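Putative glycosyltransferase (Mannosyltransferase) involved in glycosylating the PBCV-1 major capsid protein (Paramecium bursaria Chlorella virus 1, PDB 2P6W) probably transfers a sugar from a nucleotide-sugar donor in a manganese-dependent step of viral capsid-protein glycosylation, the present chain being its N-terminal domain. Local coordinates at residues A[58-63]-A[136-141]; A[75-80]-A[124-129]; A[82-87]-A[194-199]; A[119-124]-A[176-181]. One frame throughout, in Å; residues are numbered along the deposited sequence.

Interaction 1 (A[58-63]-A[136-141]); sequences RRSWII and KIVWSL
The indoles of Trp61 and Trp139 extend in a common direction, yet they do not stack. The two five-membered rings have centroids 4.9 Å apart and planes at 47°, an oblique pairing that is neither a parallel stack nor an edge-to-face one. What covers the face of Trp139 is the root of the other tryptophan: Trp61 CB sits over the centre of the Trp139 six-membered ring, 3.7 Å from its centroid, in a CH-pi contact. With CG anti to the backbone N (chi1 175°), the Trp139 indole extends over Trp61 CB. Farther along the same face, Trp61 CD1 comes to 3.6 Å from Trp139 NE1. The far rim of the Trp139 ring reaches the start of the partner segment, where CZ3 lies 3.6 Å from Arg58 CA. The backbones come closest at Ser60, with Ser60 CA 5.3 Å from Trp139 CA. Ser60 OG packs on Val138 CG1 at 3.3 Å, while its polar partner is Glu135, one turn earlier on the partner helix. This is packing of helix 59-69 against helix 132-140, the short segment axes approaching to 8.3 Å at 142°; the first helix also carries Arg59, a UDP-glucose-binding residue that points away from this contact. Around the pair, helix 153-164 touches Ser60 and Val138, strand 39-43 meets Trp61 through Glu43, and strand 75-79 lies against Arg59, Ile62 and Ile63.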
loop_
_atom_site.group_PDB
_atom_site.type_symbol
_atom_site.label_atom_id
_atom_site.label_comp_id
_atom_site.label_asym_id
_atom_site.label_seq_id
_atom_site.Cartn_x
_atom_site.Cartn_y
_atom_site.Cartn_z
ATOM N N ARG A 58 2.555 10.899 2.343
ATOM C CA ARG A 58 3.781 10.774 1.545
ATOM C C ARG A 58 3.712 9.709 0.440
ATOM O O ARG A 58 4.362 9.865 -0.598
ATOM C CB ARG A 58 5.023 10.566 2.419
ATOM C CG ARG A 58 6.302 10.925 1.671
ATOM C CD ARG A 58 7.494 11.070 2.581
ATOM N NE ARG A 58 8.559 11.834 1.919
ATOM C CZ ARG A 58 9.798 11.391 1.716
ATOM N NH1 ARG A 58 10.165 10.198 2.145
ATOM N NH2 ARG A 58 10.680 12.170 1.105
ATOM N N ARG A 59 2.925 8.648 0.638
ATOM C CA ARG A 59 2.739 7.624 -0.402
ATOM C C ARG A 59 2.297 8.219 -1.760
ATOM O O ARG A 59 2.668 7.709 -2.820
ATOM C CB ARG A 59 1.739 6.581 0.064
ATOM C CG ARG A 59 0.358 7.122 0.275
ATOM C CD ARG A 59 -0.479 6.124 1.090
ATOM N NE ARG A 59 -0.054 6.181 2.483
ATOM C CZ ARG A 59 -0.345 5.264 3.397
ATOM N NH1 ARG A 59 -1.063 4.202 3.063
ATOM N NH2 ARG A 59 0.099 5.409 4.644
ATOM N N SER A 60 1.511 9.297 -1.720
ATOM C CA SER A 60 1.006 9.920 -2.947
ATOM C C SER A 60 2.046 10.829 -3.609
ATOM O O SER A 60 1.858 11.295 -4.747
ATOM C CB SER A 60 -0.292 10.684 -2.669
ATOM O OG SER A 60 -1.296 9.794 -2.223
ATOM N N TRP A 61 3.131 11.100 -2.880
ATOM C CA TRP A 61 4.304 11.757 -3.445
ATOM C C TRP A 61 5.275 10.702 -3.990
ATOM O O TRP A 61 5.817 10.857 -5.096
ATOM C CB TRP A 61 4.971 12.635 -2.383
ATOM C CG TRP A 61 6.201 13.375 -2.846
ATOM C CD1 TRP A 61 6.243 14.582 -3.468
ATOM C CD2 TRP A 61 7.558 12.948 -2.691
ATOM N NE1 TRP A 61 7.551 14.936 -3.729
ATOM C CE2 TRP A 61 8.374 13.942 -3.271
ATOM C CE3 TRP A 61 8.166 11.794 -2.161
ATOM C CZ2 TRP A 61 9.768 13.841 -3.303
ATOM C CZ3 TRP A 61 9.555 11.705 -2.184
ATOM C CH2 TRP A 61 10.338 12.721 -2.763
ATOM N N ILE A 62 5.479 9.629 -3.220
ATOM C CA ILE A 62 6.387 8.530 -3.625
ATOM C C ILE A 62 5.942 7.861 -4.934
ATOM O O ILE A 62 6.777 7.431 -5.744
ATOM C CB ILE A 62 6.581 7.486 -2.496
ATOM C CG1 ILE A 62 7.184 8.149 -1.257
ATOM C CG2 ILE A 62 7.449 6.266 -2.954
ATOM C CD1 ILE A 62 7.090 7.271 -0.030
ATOM N N ILE A 63 4.632 7.780 -5.176
ATOM C CA ILE A 63 4.174 7.227 -6.449
ATOM C C ILE A 63 4.754 7.950 -7.690
ATOM O O ILE A 63 5.061 7.288 -8.688
ATOM C CB ILE A 63 2.631 7.066 -6.491
ATOM C CG1 ILE A 63 2.236 6.066 -7.585
ATOM C CG2 ILE A 63 1.933 8.428 -6.597
ATOM C CD1 ILE A 63 0.766 5.714 -7.574
ATOM N N LYS A 136 -1.447 13.053 -7.642
ATOM C CA LYS A 136 -0.878 14.379 -7.489
ATOM C C LYS A 136 -1.834 15.294 -6.725
ATOM O O LYS A 136 -1.403 16.068 -5.861
ATOM C CB LYS A 136 -0.538 15.010 -8.842
ATOM C CG LYS A 136 0.719 14.478 -9.485
ATOM C CD LYS A 136 1.068 15.291 -10.738
ATOM C CE LYS A 136 2.225 14.696 -11.532
ATOM N NZ LYS A 136 2.483 15.541 -12.744
ATOM N N ILE A 137 -3.128 15.190 -7.029
ATOM C CA ILE A 137 -4.123 15.963 -6.298
ATOM C C ILE A 137 -4.231 15.510 -4.842
ATOM O O ILE A 137 -4.284 16.342 -3.930
ATOM C CB ILE A 137 -5.510 15.911 -6.998
ATOM C CG1 ILE A 137 -5.420 16.524 -8.400
ATOM C CG2 ILE A 137 -6.534 16.643 -6.172
ATOM C CD1 ILE A 137 -5.018 17.972 -8.406
ATOM N N VAL A 138 -4.201 14.198 -4.613
ATOM C CA VAL A 138 -4.269 13.683 -3.248
ATOM C C VAL A 138 -3.123 14.278 -2.440
ATOM O O VAL A 138 -3.332 14.786 -1.354
ATOM C CB VAL A 138 -4.143 12.170 -3.218
ATOM C CG1 VAL A 138 -3.991 11.650 -1.769
ATOM C CG2 VAL A 138 -5.363 11.540 -3.867
ATOM N N TRP A 139 -1.916 14.212 -2.985
ATOM C CA TRP A 139 -0.774 14.826 -2.292
ATOM C C TRP A 139 -0.999 16.318 -2.010
ATOM O O TRP A 139 -0.698 16.780 -0.914
ATOM C CB TRP A 139 0.502 14.596 -3.106
ATOM C CG TRP A 139 1.732 15.273 -2.569
ATOM C CD1 TRP A 139 2.461 16.245 -3.192
ATOM C CD2 TRP A 139 2.395 15.018 -1.317
ATOM N NE1 TRP A 139 3.532 16.620 -2.411
ATOM C CE2 TRP A 139 3.519 15.883 -1.254
ATOM C CE3 TRP A 139 2.139 14.163 -0.236
ATOM C CZ2 TRP A 139 4.385 15.915 -0.151
ATOM C CZ3 TRP A 139 3.008 14.181 0.859
ATOM C CH2 TRP A 139 4.119 15.055 0.894
ATOM N N SER A 140 -1.553 17.047 -2.986
ATOM C CA SER A 140 -1.765 18.503 -2.856
ATOM C C SER A 140 -2.745 18.849 -1.749
ATOM O O SER A 140 -2.755 19.992 -1.273
ATOM C CB SER A 140 -2.259 19.096 -4.177
ATOM O OG SER A 140 -3.646 18.845 -4.382
ATOM N N LEU A 141 -3.582 17.885 -1.359
ATOM C CA LEU A 141 -4.645 18.145 -0.377
ATOM C C LEU A 141 -4.154 17.940 1.052
ATOM O O LEU A 141 -4.914 18.127 2.002
ATOM C CB LEU A 141 -5.867 17.258 -0.643
ATOM C CG LEU A 141 -6.656 17.614 -1.899
ATOM C CD1 LEU A 141 -7.642 16.524 -2.174
ATOM C CD2 LEU A 141 -7.368 18.955 -1.750
#

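Interaction 2 (A[75-80]-A[124-129]); sequences WFLWLD and VKFVHK. With MN (manganese (II) ion), chain B.
Trp75 and His128 face each other as a non-hydrogen-bonded antiparallel pair, and the indole reaches across to the neighbouring strand. With CG beside the backbone N (chi1 -77°), the ring swings from CB over the partner backbone. CE3 lies near Val127 C at 3.6 Å, CZ3 follows, 3.4 Å from His128 N, and CH2 comes to 3.9 Å from His128 CB, which makes a CH-pi contact over the six-membered ring. CZ2 meets His128 CD2 at 3.8 Å. The imidazole edge is directed at the indole face, the planes standing at 86°, a T-shaped contact. On the same face of the sheet Leu77 CD1 sits over the centre of the Phe126 ring in a CH-pi contact. Between the strands, Phe76 and Val127 exchange two backbone hydrogen bonds, Val127 N to Phe76 O being 2.7 Å, and Trp78 and Lys125 form a second such pair. Trp78 NE1 donates to the anti lone pair of Asp80 OD1 at 2.9 Å, an oxygen also salt-bridged to Arg59, while Asp80 OD2 binds manganese. A central strand leading into a metal-binding DxD motif is typical of metal-dependent GT-A glycosyltransferases.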
loop_
_atom_site.group_PDB
_atom_site.type_symbol
_atom_site.label_atom_id
_atom_site.label_comp_id
_atom_site.label_asym_id
_atom_site.label_seq_id
_atom_site.Cartn_x
_atom_site.Cartn_y
_atom_site.Cartn_z
ATOM N N TRP A 75 0.229 -0.791 -13.548
ATOM C CA TRP A 75 -0.316 -0.760 -12.184
ATOM C C TRP A 75 0.756 -0.467 -11.154
ATOM O O TRP A 75 1.787 -1.154 -11.121
ATOM C CB TRP A 75 -0.961 -2.095 -11.813
ATOM C CG TRP A 75 -2.308 -2.268 -12.439
ATOM C CD1 TRP A 75 -2.609 -2.998 -13.552
ATOM C CD2 TRP A 75 -3.534 -1.680 -12.002
ATOM N NE1 TRP A 75 -3.944 -2.892 -13.839
ATOM C CE2 TRP A 75 -4.542 -2.098 -12.900
ATOM C CE3 TRP A 75 -3.883 -0.842 -10.945
ATOM C CZ2 TRP A 75 -5.876 -1.709 -12.762
ATOM C CZ3 TRP A 75 -5.228 -0.451 -10.818
ATOM C CH2 TRP A 75 -6.190 -0.885 -11.719
ATOM N N PHE A 76 0.501 0.538 -10.321
ATOM C CA PHE A 76 1.361 0.854 -9.176
ATOM C C PHE A 76 0.719 0.241 -7.956
ATOM O O PHE A 76 -0.496 0.318 -7.789
ATOM C CB PHE A 76 1.478 2.366 -8.981
ATOM C CG PHE A 76 2.209 3.042 -10.103
ATOM C CD1 PHE A 76 3.598 3.159 -10.077
ATOM C CD2 PHE A 76 1.504 3.537 -11.199
ATOM C CE1 PHE A 76 4.275 3.763 -11.122
ATOM C CE2 PHE A 76 2.186 4.150 -12.261
ATOM C CZ PHE A 76 3.577 4.254 -12.216
ATOM N N LEU A 77 1.529 -0.392 -7.116
ATOM C CA LEU A 77 1.006 -1.015 -5.906
ATOM C C LEU A 77 1.769 -0.429 -4.721
ATOM O O LEU A 77 2.951 -0.711 -4.549
ATOM C CB LEU A 77 1.181 -2.545 -5.978
ATOM C CG LEU A 77 0.851 -3.313 -4.696
ATOM C CD1 LEU A 77 -0.574 -3.002 -4.222
ATOM C CD2 LEU A 77 1.028 -4.806 -4.898
ATOM N N TRP A 78 1.095 0.394 -3.918
ATOM C CA TRP A 78 1.685 0.914 -2.682
ATOM C C TRP A 78 1.535 -0.118 -1.567
ATOM O O TRP A 78 0.425 -0.609 -1.361
ATOM C CB TRP A 78 0.969 2.204 -2.227
ATOM C CG TRP A 78 1.389 2.553 -0.839
ATOM C CD1 TRP A 78 0.736 2.259 0.327
ATOM C CD2 TRP A 78 2.624 3.175 -0.457
ATOM N NE1 TRP A 78 1.483 2.672 1.409
ATOM C CE2 TRP A 78 2.640 3.248 0.953
ATOM C CE3 TRP A 78 3.718 3.687 -1.172
ATOM C CZ2 TRP A 78 3.714 3.801 1.666
ATOM C CZ3 TRP A 78 4.785 4.256 -0.460
ATOM C CH2 TRP A 78 4.776 4.297 0.945
ATOM N N LEU A 79 2.626 -0.418 -0.855
ATOM C CA LEU A 79 2.577 -1.207 0.383
ATOM C C LEU A 79 3.212 -0.420 1.515
ATOM O O LEU A 79 4.357 0.060 1.377
ATOM C CB LEU A 79 3.384 -2.505 0.227
ATOM C CG LEU A 79 2.975 -3.450 -0.896
ATOM C CD1 LEU A 79 3.891 -4.671 -0.879
ATOM C CD2 LEU A 79 1.505 -3.856 -0.849
ATOM N N ASP A 80 2.501 -0.291 2.639
ATOM C CA ASP A 80 3.100 0.299 3.854
ATOM C C ASP A 80 4.365 -0.478 4.194
ATOM O O ASP A 80 4.466 -1.672 3.889
ATOM C CB ASP A 80 2.168 0.166 5.063
ATOM C CG ASP A 80 1.034 1.175 5.065
ATOM O OD1 ASP A 80 0.938 1.994 4.125
ATOM O OD2 ASP A 80 0.234 1.134 6.028
ATOM N N VAL A 124 -2.454 -1.127 1.635
ATOM C CA VAL A 124 -2.234 -1.798 0.340
ATOM C C VAL A 124 -3.199 -1.137 -0.642
ATOM O O VAL A 124 -4.404 -1.114 -0.384
ATOM C CB VAL A 124 -2.567 -3.308 0.408
ATOM C CG1 VAL A 124 -2.323 -3.950 -0.944
ATOM C CG2 VAL A 124 -1.686 -3.998 1.472
ATOM N N LYS A 125 -2.671 -0.591 -1.740
ATOM C CA LYS A 125 -3.490 0.226 -2.646
ATOM C C LYS A 125 -2.928 0.117 -4.053
ATOM O O LYS A 125 -1.750 0.428 -4.284
ATOM C CB LYS A 125 -3.468 1.702 -2.201
ATOM C CG LYS A 125 -4.247 2.652 -3.094
ATOM C CD LYS A 125 -4.166 4.110 -2.601
ATOM C CE LYS A 125 -2.778 4.724 -2.817
ATOM N NZ LYS A 125 -2.844 6.250 -2.679
ATOM N N PHE A 126 -3.771 -0.342 -4.981
ATOM C CA PHE A 126 -3.427 -0.439 -6.400
ATOM C C PHE A 126 -3.905 0.809 -7.101
ATOM O O PHE A 126 -5.071 1.174 -6.981
ATOM C CB PHE A 126 -4.154 -1.617 -7.059
ATOM C CG PHE A 126 -3.635 -2.975 -6.668
ATOM C CD1 PHE A 126 -2.774 -3.661 -7.511
ATOM C CD2 PHE A 126 -4.060 -3.599 -5.487
ATOM C CE1 PHE A 126 -2.305 -4.948 -7.180
ATOM C CE2 PHE A 126 -3.588 -4.892 -5.148
ATOM C CZ PHE A 126 -2.725 -5.556 -6.005
ATOM N N VAL A 127 -3.002 1.435 -7.855
ATOM C CA VAL A 127 -3.286 2.674 -8.575
ATOM C C VAL A 127 -2.878 2.503 -10.041
ATOM O O VAL A 127 -1.704 2.264 -10.332
ATOM C CB VAL A 127 -2.450 3.852 -8.001
ATOM C CG1 VAL A 127 -2.874 5.169 -8.654
ATOM C CG2 VAL A 127 -2.596 3.942 -6.493
ATOM N N HIS A 128 -3.833 2.649 -10.964
ATOM C CA HIS A 128 -3.548 2.515 -12.386
ATOM C C HIS A 128 -2.724 3.715 -12.839
ATOM O O HIS A 128 -2.867 4.815 -12.282
ATOM C CB HIS A 128 -4.850 2.497 -13.175
ATOM C CG HIS A 128 -4.680 2.096 -14.605
ATOM N ND1 HIS A 128 -4.501 3.018 -15.617
ATOM C CD2 HIS A 128 -4.653 0.880 -15.198
ATOM C CE1 HIS A 128 -4.368 2.387 -16.768
ATOM N NE2 HIS A 128 -4.459 1.087 -16.545
ATOM N N LYS A 129 -1.884 3.516 -13.854
ATOM C CA LYS A 129 -1.077 4.624 -14.369
ATOM C C LYS A 129 -1.899 5.855 -14.719
ATOM O O LYS A 129 -1.394 6.974 -14.626
ATOM C CB LYS A 129 -0.219 4.198 -15.562
ATOM C CG LYS A 129 -1.000 3.719 -16.742
ATOM C CD LYS A 129 -0.247 4.008 -18.050
ATOM C CE LYS A 129 -0.982 3.423 -19.252
ATOM N NZ LYS A 129 -2.191 4.197 -19.655
HETATM MN MN MN B . 0.134 0.142 7.935
#

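Interaction 3 (A[82-87]-A[194-199]); sequences DVYVNP and VHMCGT. With MN (manganese (II) ion), chain B.
The manganese site of this GT-A domain is closed here, where the second aspartate of the DxD motif meets a histidine from near the end of the chain. Asp82 OD2 and His195 NE2 bind the ion at 2.1 Å and 2.3 Å respectively, and Asp80 is the third protein ligand. The carboxylate and imidazole are nearly coplanar, 17° apart, with Val83 CG2 over one ring face at 3.6 Å from His195 CD2. Tyr84 and Val194 exchange a reciprocal pair of backbone bonds between the strands, and Met196 N to Asp82 O (2.8 Å) extends the pairing just past them. On the other face of this small sheet, Val194 CB lies over one face of the Tyr84 ring, 3.8 Å from its centroid, in a CH-pi contact. The tyrosine CG lies between backbone N and carbonyl carbon (chi1 64°), which turns the ring over that valine. Asp82 OD2 and His195 NE2 are only 2.9 Å apart without a hydrogen bond; both bind the metal, whose positive charge probably makes so close an approach tolerable.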
loop_
_atom_site.group_PDB
_atom_site.type_symbol
_atom_site.label_atom_id
_atom_site.label_comp_id
_atom_site.label_asym_id
_atom_site.label_seq_id
_atom_site.Cartn_x
_atom_site.Cartn_y
_atom_site.Cartn_z
ATOM N N ASP A 82 4.981 -1.577 6.911
ATOM C CA ASP A 82 4.561 -2.576 7.889
ATOM C C ASP A 82 3.746 -3.712 7.211
ATOM O O ASP A 82 3.067 -4.496 7.873
ATOM C CB ASP A 82 3.809 -1.913 9.029
ATOM C CG ASP A 82 2.852 -0.832 8.552
ATOM O OD1 ASP A 82 3.238 0.364 8.560
ATOM O OD2 ASP A 82 1.720 -1.167 8.165
ATOM N N VAL A 83 3.862 -3.808 5.888
ATOM C CA VAL A 83 3.244 -4.909 5.139
ATOM C C VAL A 83 4.359 -5.817 4.608
ATOM O O VAL A 83 5.398 -5.329 4.171
ATOM C CB VAL A 83 2.386 -4.374 3.951
ATOM C CG1 VAL A 83 1.946 -5.518 3.064
ATOM C CG2 VAL A 83 1.160 -3.608 4.463
ATOM N N TYR A 84 4.169 -7.134 4.649
ATOM C CA TYR A 84 5.176 -7.998 4.031
ATOM C C TYR A 84 4.538 -9.074 3.170
ATOM O O TYR A 84 3.326 -9.246 3.167
ATOM C CB TYR A 84 6.091 -8.622 5.079
ATOM C CG TYR A 84 5.391 -9.557 6.038
ATOM C CD1 TYR A 84 5.350 -10.932 5.805
ATOM C CD2 TYR A 84 4.802 -9.068 7.203
ATOM C CE1 TYR A 84 4.715 -11.785 6.691
ATOM C CE2 TYR A 84 4.163 -9.915 8.110
ATOM C CZ TYR A 84 4.120 -11.282 7.844
ATOM O OH TYR A 84 3.501 -12.126 8.736
ATOM N N VAL A 85 5.379 -9.769 2.416
ATOM C CA VAL A 85 4.919 -10.855 1.585
ATOM C C VAL A 85 4.995 -12.136 2.408
ATOM O O VAL A 85 6.058 -12.493 2.926
ATOM C CB VAL A 85 5.778 -10.964 0.310
ATOM C CG1 VAL A 85 5.412 -12.206 -0.465
ATOM C CG2 VAL A 85 5.594 -9.711 -0.581
ATOM N N ASN A 86 3.862 -12.818 2.539
ATOM C CA ASN A 86 3.802 -14.120 3.214
ATOM C C ASN A 86 4.726 -15.142 2.520
ATOM O O ASN A 86 4.479 -15.497 1.365
ATOM C CB ASN A 86 2.358 -14.623 3.176
ATOM C CG ASN A 86 2.187 -16.016 3.773
ATOM O OD1 ASN A 86 3.095 -16.557 4.408
ATOM N ND2 ASN A 86 1.017 -16.605 3.558
ATOM N N PRO A 87 5.780 -15.613 3.216
ATOM C CA PRO A 87 6.715 -16.554 2.564
ATOM C C PRO A 87 6.031 -17.770 1.933
ATOM O O PRO A 87 6.484 -18.248 0.880
ATOM C CB PRO A 87 7.647 -16.979 3.704
ATOM C CG PRO A 87 7.611 -15.842 4.663
ATOM C CD PRO A 87 6.201 -15.291 4.592
ATOM N N VAL A 194 0.565 -9.448 4.156
ATOM C CA VAL A 194 0.206 -9.488 5.558
ATOM C C VAL A 194 0.503 -8.107 6.155
ATOM O O VAL A 194 1.594 -7.570 5.985
ATOM C CB VAL A 194 1.000 -10.579 6.306
ATOM C CG1 VAL A 194 0.646 -10.569 7.791
ATOM C CG2 VAL A 194 0.728 -11.959 5.696
ATOM N N HIS A 195 -0.457 -7.523 6.862
ATOM C CA HIS A 195 -0.337 -6.126 7.243
ATOM C C HIS A 195 -0.269 -5.984 8.774
ATOM O O HIS A 195 -1.223 -6.288 9.468
ATOM C CB HIS A 195 -1.509 -5.342 6.641
ATOM C CG HIS A 195 -1.493 -3.873 6.931
ATOM N ND1 HIS A 195 -2.509 -3.028 6.523
ATOM C CD2 HIS A 195 -0.586 -3.091 7.573
ATOM C CE1 HIS A 195 -2.225 -1.791 6.903
ATOM N NE2 HIS A 195 -1.069 -1.803 7.549
ATOM N N MET A 196 0.894 -5.594 9.285
ATOM C CA MET A 196 1.066 -5.404 10.734
ATOM C C MET A 196 0.516 -4.048 11.180
ATOM O O MET A 196 1.245 -3.199 11.695
ATOM C CB MET A 196 2.548 -5.550 11.111
ATOM C CG MET A 196 3.178 -6.895 10.738
ATOM S SD MET A 196 4.947 -6.915 11.163
ATOM C CE MET A 196 5.571 -5.654 10.047
ATOM N N CYS A 197 -0.787 -3.871 11.015
ATOM C CA CYS A 197 -1.423 -2.576 11.196
ATOM C C CYS A 197 -1.619 -2.228 12.670
ATOM O O CYS A 197 -2.037 -3.079 13.457
ATOM C CB CYS A 197 -2.765 -2.608 10.479
ATOM S SG CYS A 197 -3.608 -1.038 10.364
ATOM N N GLY A 198 -1.273 -0.993 13.040
ATOM C CA GLY A 198 -1.614 -0.449 14.362
ATOM C C GLY A 198 -0.706 -0.852 15.504
ATOM O O GLY A 198 -0.948 -0.469 16.660
ATOM N N THR A 199 0.355 -1.583 15.193
ATOM C CA THR A 199 1.255 -2.086 16.234
ATOM C C THR A 199 2.522 -1.237 16.314
ATOM O O THR A 199 2.801 -0.439 15.416
ATOM C CB THR A 199 1.610 -3.559 15.973
ATOM O OG1 THR A 199 2.141 -3.681 14.653
ATOM C CG2 THR A 199 0.346 -4.428 16.063
HETATM MN MN MN B . 0.134 0.142 7.935
#

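Interaction 4 (A[119-124]-A[176-181]); sequences PINTGV and TLNCIV
Asn178 donates its side-chain amide to Asn121, ND2 to OD1 at 3.0 Å. The amides are almost perpendicular, planes 82° apart, and the donor lies above the acceptor's carbonyl plane, although the acceptor is close to the plane of the Asn178 amide. With CG anti to the backbone N (chi1 180°), the Asn121 amide extends toward segment 176-181, where its ND2 lies 3.6 Å from Ile180 CD1. Val124 also packs here: its CG2 passes alongside the Asn178 amide, 3.8 Å from Asn178 CG, and presses on Leu177 O at 3.2 Å. That carbonyl is buried without a polar partner. Asn121 OD1 also accepts from Gly123 N at 2.9 Å, forming an Asx turn that curls the 119-124 loop just before strand 124-128; Gly123 N and Asn178 ND2 approach this oxygen from opposite faces of its plane. On the other segment, Cys179 is the centre of an inverse gamma turn. Farther out, Asn121 ND2 is held by Glu112. Asn178 OD1 accepts from ND1 of His195, a second-shell contact that would help orient this manganese ligand, and the Asn121 bond in turn restrains the rotation of the Asn178 amide.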
loop_
_atom_site.group_PDB
_atom_site.type_symbol
_atom_site.label_atom_id
_atom_site.label_comp_id
_atom_site.label_asym_id
_atom_site.label_seq_id
_atom_site.Cartn_x
_atom_site.Cartn_y
_atom_site.Cartn_z
ATOM N N PRO A 119 -14.008 2.686 6.135
ATOM C CA PRO A 119 -14.438 1.785 5.052
ATOM C C PRO A 119 -13.353 1.157 4.170
ATOM O O PRO A 119 -13.601 0.104 3.577
ATOM C CB PRO A 119 -15.358 2.660 4.199
ATOM C CG PRO A 119 -15.868 3.695 5.153
ATOM C CD PRO A 119 -14.686 3.999 6.062
ATOM N N ILE A 120 -12.187 1.796 4.070
ATOM C CA ILE A 120 -11.058 1.185 3.357
ATOM C C ILE A 120 -9.785 1.324 4.182
ATOM O O ILE A 120 -9.649 2.255 5.000
ATOM C CB ILE A 120 -10.844 1.765 1.914
ATOM C CG1 ILE A 120 -10.577 3.283 1.952
ATOM C CG2 ILE A 120 -12.043 1.474 1.039
ATOM C CD1 ILE A 120 -10.158 3.896 0.602
ATOM N N ASN A 121 -8.852 0.396 3.956
ATOM C CA ASN A 121 -7.528 0.514 4.548
ATOM C C ASN A 121 -6.510 0.592 3.417
ATOM O O ASN A 121 -6.351 -0.374 2.661
ATOM C CB ASN A 121 -7.268 -0.690 5.448
ATOM C CG ASN A 121 -5.910 -0.645 6.091
ATOM O OD1 ASN A 121 -4.878 -0.664 5.407
ATOM N ND2 ASN A 121 -5.891 -0.656 7.425
ATOM N N THR A 122 -5.831 1.742 3.305
ATOM C CA THR A 122 -4.968 1.994 2.148
ATOM C C THR A 122 -3.507 1.613 2.390
ATOM O O THR A 122 -2.619 2.061 1.661
ATOM C CB THR A 122 -5.061 3.463 1.671
ATOM O OG1 THR A 122 -4.824 4.340 2.778
ATOM C CG2 THR A 122 -6.442 3.754 1.032
ATOM N N GLY A 123 -3.275 0.739 3.375
ATOM C CA GLY A 123 -1.941 0.175 3.611
ATOM C C GLY A 123 -1.482 -0.664 2.422
ATOM O O GLY A 123 -0.283 -0.903 2.233
ATOM N N VAL A 124 -2.454 -1.127 1.635
ATOM C CA VAL A 124 -2.234 -1.798 0.340
ATOM C C VAL A 124 -3.199 -1.137 -0.642
ATOM O O VAL A 124 -4.404 -1.114 -0.384
ATOM C CB VAL A 124 -2.567 -3.308 0.408
ATOM C CG1 VAL A 124 -2.323 -3.950 -0.944
ATOM C CG2 VAL A 124 -1.686 -3.998 1.472
ATOM N N THR A 176 -6.677 -11.774 1.581
ATOM C CA THR A 176 -5.409 -12.180 0.980
ATOM C C THR A 176 -4.487 -11.009 0.653
ATOM O O THR A 176 -3.262 -11.191 0.657
ATOM C CB THR A 176 -5.600 -12.996 -0.302
ATOM O OG1 THR A 176 -6.339 -12.223 -1.250
ATOM C CG2 THR A 176 -6.340 -14.313 -0.002
ATOM N N LEU A 177 -5.056 -9.836 0.347
ATOM C CA LEU A 177 -4.237 -8.717 -0.142
ATOM C C LEU A 177 -3.998 -7.554 0.840
ATOM O O LEU A 177 -3.163 -6.692 0.586
ATOM C CB LEU A 177 -4.752 -8.190 -1.485
ATOM C CG LEU A 177 -4.606 -9.223 -2.618
ATOM C CD1 LEU A 177 -5.455 -8.838 -3.803
ATOM C CD2 LEU A 177 -3.140 -9.416 -3.064
ATOM N N ASN A 178 -4.738 -7.525 1.939
ATOM C CA ASN A 178 -4.454 -6.542 2.991
ATOM C C ASN A 178 -4.827 -7.211 4.304
ATOM O O ASN A 178 -5.748 -6.796 5.008
ATOM C CB ASN A 178 -5.219 -5.239 2.756
ATOM C CG ASN A 178 -4.740 -4.103 3.655
ATOM O OD1 ASN A 178 -3.969 -4.309 4.605
ATOM N ND2 ASN A 178 -5.182 -2.874 3.346
ATOM N N CYS A 179 -4.115 -8.302 4.590
ATOM C CA CYS A 179 -4.510 -9.179 5.677
ATOM C C CYS A 179 -3.952 -8.684 7.003
ATOM O O CYS A 179 -2.841 -9.048 7.423
ATOM C CB CYS A 179 -4.086 -10.620 5.374
ATOM S SG CYS A 179 -4.777 -11.747 6.599
ATOM N N ILE A 180 -4.730 -7.810 7.645
ATOM C CA ILE A 180 -4.370 -7.234 8.938
ATOM C C ILE A 180 -4.199 -8.343 9.978
ATOM O O ILE A 180 -5.102 -9.164 10.184
ATOM C CB ILE A 180 -5.428 -6.191 9.374
ATOM C CG1 ILE A 180 -5.410 -4.985 8.413
ATOM C CG2 ILE A 180 -5.190 -5.744 10.814
ATOM C CD1 ILE A 180 -6.553 -4.003 8.620
ATOM N N VAL A 181 -3.017 -8.401 10.597
ATOM C CA VAL A 181 -2.664 -9.556 11.417
ATOM C C VAL A 181 -3.578 -9.746 12.618
ATOM O O VAL A 181 -4.038 -10.847 12.863
ATOM C CB VAL A 181 -1.201 -9.532 11.878
ATOM C CG1 VAL A 181 -0.803 -8.167 12.313
ATOM C CG2 VAL A 181 -0.966 -10.537 13.006
#

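Overall arrangement
Along the chain the order is 58-63, 75-80, 82-87, 119-124 running into 124-129, then 136-141, 176-181 and 194-199. Interaction 2 therefore lies within the span of interaction 1, whereas interaction 3 crosses both and encloses interaction 4. Interactions 1 and 3 are about 22 Å apart between centres, on opposite sides of the chain's centre, with interaction 2 in the large sheet between them. Interactions 3 and 4, about 9 Å apart between centres, share the small sheet through neighbouring strands 193-195 and 179-180. Interactions 2 and 4 share Val124. Arg59 joins interaction 1 to Asp80, so helix 59-69 reaches the site through Arg59, while strands of both sheets and the 119-124 loop border the manganese.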